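Local structure of putative oxidoreductase with NAD(P)-binding Rossmann-fold domain (Clostridium difficile, 3UUW) at residues L178-D189 with V201-I212. The protein is a putative oxidoreductase that probably binds NAD(P) through its Rossmann-fold domain, as in the Gfo/Idh/MocA family of dehydrogenases. Numbering follows the deposited sequence. Where two conformers were deposited one is given.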
loop_
_atom_site.group_PDB
_atom_site.type_symbol
_atom_site.label_atom_id
_atom_site.label_comp_id
_atom_site.label_asym_id
_atom_site.label_seq_id
_atom_site.Cartn_x
_atom_site.Cartn_y
_atom_site.Cartn_z
ATOM N N LEU A 178 12.704 23.628 -3.126
ATOM C CA LEU A 178 12.251 22.917 -4.331
ATOM C C LEU A 178 11.903 23.856 -5.480
ATOM O O LEU A 178 12.111 23.504 -6.652
ATOM C CB LEU A 178 11.037 22.042 -4.023
ATOM C CG LEU A 178 11.296 20.800 -3.195
ATOM C CD1 LEU A 178 9.951 20.176 -2.752
ATOM C CD2 LEU A 178 12.182 19.770 -3.946
ATOM N N ALA A 179 11.361 25.024 -5.174
ATOM C CA ALA A 179 10.989 25.966 -6.224
ATOM C C ALA A 179 12.228 26.379 -6.998
ATOM O O ALA A 179 12.202 26.436 -8.211
ATOM C CB ALA A 179 10.309 27.197 -5.651
ATOM N N ASN A 180 13.305 26.671 -6.273
ATOM C CA ASN A 180 14.537 27.168 -6.868
ATOM C C ASN A 180 14.273 28.326 -7.846
ATOM O O ASN A 180 14.995 28.517 -8.820
ATOM C CB ASN A 180 15.306 26.037 -7.554
ATOM C CG ASN A 180 16.751 26.403 -7.823
ATOM O OD1 ASN A 180 17.389 27.080 -7.009
ATOM N ND2 ASN A 180 17.281 25.956 -8.961
ATOM N N GLU A 181 13.220 29.086 -7.569
ATOM C CA GLU A 181 12.860 30.270 -8.353
ATOM C C GLU A 181 12.028 31.143 -7.441
ATOM O O GLU A 181 11.532 30.666 -6.421
ATOM C CB GLU A 181 12.076 29.914 -9.631
ATOM C CG GLU A 181 10.662 29.314 -9.422
ATOM C CD GLU A 181 9.904 29.093 -10.741
ATOM O OE1 GLU A 181 8.847 28.401 -10.742
ATOM O OE2 GLU A 181 10.364 29.613 -11.782
ATOM N N ASP A 182 11.875 32.415 -7.796
ATOM C CA ASP A 182 11.085 33.329 -6.990
ATOM C C ASP A 182 9.623 32.904 -7.024
ATOM O O ASP A 182 9.121 32.450 -8.053
ATOM C CB ASP A 182 11.191 34.761 -7.527
ATOM C CG ASP A 182 12.603 35.326 -7.444
ATOM O OD1 ASP A 182 13.347 34.953 -6.518
ATOM O OD2 ASP A 182 12.955 36.163 -8.301
ATOM N N VAL A 183 8.942 33.063 -5.902
ATOM C CA VAL A 183 7.528 32.741 -5.828
ATOM C C VAL A 183 6.762 33.850 -5.129
ATOM O O VAL A 183 7.337 34.664 -4.398
ATOM C CB VAL A 183 7.290 31.387 -5.112
ATOM C CG1 VAL A 183 7.983 30.258 -5.853
ATOM C CG2 VAL A 183 7.747 31.456 -3.661
ATOM N N GLU A 184 5.463 33.899 -5.394
ATOM C CA GLU A 184 4.559 34.872 -4.814
ATOM C C GLU A 184 3.366 34.143 -4.220
ATOM O O GLU A 184 2.871 33.201 -4.830
ATOM C CB GLU A 184 4.032 35.801 -5.912
ATOM C CG GLU A 184 5.086 36.680 -6.588
ATOM C CD GLU A 184 5.436 37.915 -5.773
ATOM O OE1 GLU A 184 5.380 37.861 -4.522
ATOM O OE2 GLU A 184 5.766 38.953 -6.389
ATOM N N ILE A 185 2.868 34.591 -3.065
ATOM C CA ILE A 185 1.644 34.002 -2.493
ATOM C C ILE A 185 0.429 34.332 -3.365
ATOM O O ILE A 185 0.138 35.511 -3.604
ATOM C CB ILE A 185 1.382 34.507 -1.069
ATOM C CG1 ILE A 185 2.454 33.984 -0.123
ATOM C CG2 ILE A 185 0.007 34.056 -0.568
ATOM C CD1 ILE A 185 2.350 34.554 1.279
ATOM N N SER A 186 -0.263 33.299 -3.847
ATOM C CA SER A 186 -1.446 33.478 -4.703
ATOM C C SER A 186 -2.727 32.910 -4.092
ATOM O O SER A 186 -3.794 32.950 -4.726
ATOM C CB SER A 186 -1.206 32.841 -6.079
ATOM O OG SER A 186 -1.000 31.442 -5.952
ATOM N N GLY A 187 -2.632 32.410 -2.860
ATOM C CA GLY A 187 -3.778 31.867 -2.153
ATOM C C GLY A 187 -3.357 31.563 -0.730
ATOM O O GLY A 187 -2.180 31.234 -0.491
ATOM N N GLU A 188 -4.308 31.707 0.194
ATOM C CA GLU A 188 -4.100 31.462 1.627
ATOM C C GLU A 188 -5.392 31.029 2.334
ATOM O O GLU A 188 -6.470 31.612 2.102
ATOM C CB GLU A 188 -3.558 32.724 2.335
ATOM C CG GLU A 188 -3.511 32.598 3.866
ATOM C CD GLU A 188 -2.963 33.829 4.565
ATOM O OE1 GLU A 188 -1.725 34.008 4.544
ATOM O OE2 GLU A 188 -3.775 34.592 5.162
ATOM N N ASP A 189 -5.270 30.007 3.177
ATOM C CA ASP A 189 -6.301 29.654 4.148
ATOM C C ASP A 189 -5.602 29.776 5.497
ATOM O O ASP A 189 -4.497 29.269 5.676
ATOM C CB ASP A 189 -6.774 28.206 4.023
ATOM C CG ASP A 189 -7.407 27.891 2.686
ATOM O OD1 ASP A 189 -8.099 28.755 2.123
ATOM O OD2 ASP A 189 -7.215 26.736 2.223
ATOM N N VAL A 201 -3.497 25.806 8.101
ATOM C CA VAL A 201 -2.930 26.840 7.258
ATOM C C VAL A 201 -2.570 26.227 5.927
ATOM O O VAL A 201 -2.116 25.088 5.861
ATOM C CB VAL A 201 -1.687 27.515 7.893
ATOM C CG1 VAL A 201 -0.586 26.515 8.141
ATOM C CG2 VAL A 201 -1.156 28.671 7.013
ATOM N N SER A 202 -2.769 26.999 4.874
ATOM C CA SER A 202 -2.407 26.576 3.538
ATOM C C SER A 202 -2.086 27.776 2.680
ATOM O O SER A 202 -2.634 28.862 2.884
ATOM C CB SER A 202 -3.539 25.770 2.910
ATOM O OG SER A 202 -3.239 25.478 1.564
ATOM N N HIS A 203 -1.177 27.569 1.731
ATOM C CA HIS A 203 -0.794 28.594 0.769
ATOM C C HIS A 203 -0.591 28.011 -0.594
ATOM O O HIS A 203 -0.304 26.826 -0.745
ATOM C CB HIS A 203 0.475 29.304 1.195
ATOM C CG HIS A 203 0.272 30.171 2.385
ATOM N ND1 HIS A 203 0.425 29.710 3.673
ATOM C CD2 HIS A 203 -0.162 31.442 2.483
ATOM C CE1 HIS A 203 0.133 30.685 4.517
ATOM N NE2 HIS A 203 -0.251 31.738 3.821
ATOM N N LYS A 204 -0.788 28.854 -1.588
ATOM C CA LYS A 204 -0.366 28.540 -2.924
ATOM C C LYS A 204 0.765 29.518 -3.233
ATOM O O LYS A 204 0.572 30.768 -3.176
ATOM C CB LYS A 204 -1.504 28.675 -3.917
ATOM C CG LYS A 204 -1.091 28.314 -5.335
ATOM C CD LYS A 204 -2.259 28.462 -6.306
ATOM C CE LYS A 204 -3.199 27.285 -6.248
ATOM N NZ LYS A 204 -2.545 26.079 -6.868
ATOM N N LEU A 205 1.931 28.968 -3.585
ATOM C CA LEU A 205 3.116 29.728 -3.924
ATOM C C LEU A 205 3.344 29.611 -5.429
ATOM O O LEU A 205 3.682 28.538 -5.947
ATOM C CB LEU A 205 4.340 29.247 -3.132
ATOM C CG LEU A 205 4.159 29.198 -1.610
ATOM C CD1 LEU A 205 5.428 28.628 -0.983
ATOM C CD2 LEU A 205 3.791 30.554 -0.993
ATOM N N LYS A 206 3.148 30.723 -6.127
ATOM C CA LYS A 206 3.228 30.739 -7.579
ATOM C C LYS A 206 4.586 31.149 -8.142
ATOM O O LYS A 206 5.077 32.240 -7.853
ATOM C CB LYS A 206 2.158 31.691 -8.120
ATOM C CG LYS A 206 2.036 31.695 -9.640
ATOM C CD LYS A 206 0.963 32.646 -10.114
ATOM C CE LYS A 206 0.743 32.514 -11.620
ATOM N NZ LYS A 206 0.381 31.103 -11.996
ATOM N N GLY A 207 5.153 30.296 -8.995
ATOM C CA GLY A 207 6.408 30.605 -9.726
ATOM C C GLY A 207 6.108 30.736 -11.200
ATOM O O GLY A 207 4.989 30.482 -11.624
ATOM N N LYS A 208 7.104 31.121 -11.997
ATOM C CA LYS A 208 6.918 31.233 -13.447
ATOM C C LYS A 208 6.502 29.922 -14.089
ATOM O O LYS A 208 5.661 29.900 -14.986
ATOM C CB LYS A 208 8.218 31.670 -14.143
ATOM C CG LYS A 208 8.463 33.163 -14.201
ATOM C CD LYS A 208 9.716 33.463 -15.030
ATOM C CE LYS A 208 9.855 34.944 -15.365
ATOM N NZ LYS A 208 11.041 35.189 -16.251
ATOM N N ASN A 209 7.103 28.832 -13.618
ATOM C CA ASN A 209 6.959 27.514 -14.248
ATOM C C ASN A 209 5.947 26.586 -13.585
ATOM O O ASN A 209 5.399 25.684 -14.234
ATOM C CB ASN A 209 8.333 26.834 -14.279
ATOM C CG ASN A 209 9.374 27.650 -15.035
ATOM O OD1 ASN A 209 9.124 28.121 -16.147
ATOM N ND2 ASN A 209 10.551 27.813 -14.434
ATOM N N PHE A 210 5.723 26.773 -12.292
ATOM C CA PHE A 210 4.774 25.945 -11.558
ATOM C C PHE A 210 4.478 26.565 -10.197
ATOM O O PHE A 210 5.161 27.504 -9.765
ATOM C CB PHE A 210 5.298 24.506 -11.388
ATOM C CG PHE A 210 6.642 24.408 -10.694
ATOM C CD1 PHE A 210 6.715 24.301 -9.309
ATOM C CD2 PHE A 210 7.818 24.391 -11.426
ATOM C CE1 PHE A 210 7.953 24.187 -8.659
ATOM C CE2 PHE A 210 9.063 24.282 -10.778
ATOM C CZ PHE A 210 9.117 24.181 -9.401
ATOM N N SER A 211 3.476 26.023 -9.519
ATOM C CA SER A 211 3.105 26.481 -8.195
ATOM C C SER A 211 3.331 25.388 -7.162
ATOM O O SER A 211 3.368 24.199 -7.492
ATOM C CB SER A 211 1.624 26.860 -8.149
ATOM O OG SER A 211 1.366 27.940 -9.038
ATOM N N ILE A 212 3.494 25.811 -5.912
ATOM C CA ILE A 212 3.621 24.889 -4.807
ATOM C C ILE A 212 2.428 25.102 -3.901
ATOM O O ILE A 212 2.076 26.242 -3.582
ATOM C CB ILE A 212 4.894 25.100 -3.969
ATOM C CG1 ILE A 212 6.154 24.999 -4.831
ATOM C CG2 ILE A 212 4.940 24.071 -2.839
ATOM C CD1 ILE A 212 6.563 26.310 -5.495
HETATM O O HOH W 1 9.421 32.725 -10.571
HETATM O O HOH W 2 -6.426 24.534 1.015
#
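Glu181 reaches from the loop after helix 160-179 into the tight turn joining strands 198-206 and 211-217. With chi1 at 67°, CG lies between the backbone N and carbonyl carbon, and the extended chain carries the carboxylate to the turn's backbone. Glu181 OE1 accepts a weak hydrogen bond from Asn209 N (3.4 Å) and lies over a face of the Phe210 ring. Gly207, with no side chain of its own, lets Glu181 OE1 come within 3.4 Å of its CA. A long acidic side chain thus spans the gap to an N-H of the turn.

Farther along, strands 184-189 and 201-206 form an antiparallel hairpin pair. A beta bulge interrupts their register: Ser186 and Gly187 both lie opposite Lys204, Ser186 N giving Lys204 O a nearly straight bond (2.7 Å) and Gly187 O accepting from Lys204 N. Beyond it, His203 runs alongside Glu188, and His203 NE2 donates in its ring plane to the anti side of Glu188 OE1 (2.8 Å), with carboxylate and ring nearly perpendicular (85°). Imidazole suits this place because its ND1 also bonds Tyr168 OH, so both nitrogens of a buried ring are satisfied.

On the other face Asp189 pairs with Ser202; their backbones exchange two hydrogen bonds. Ser202 OG bonds Thr214 O of strand 211-217 and is weakly reached by a water held by Asp189 OD2 (2.6 Å). Salt bridges from Asp189 to Lys204 and Lys206 of the second subunit place this face at a subunit interface, while Ile185, Glu188 and His203 pack against helix 295-305 and Val183 and Ile212 against helix 160-179.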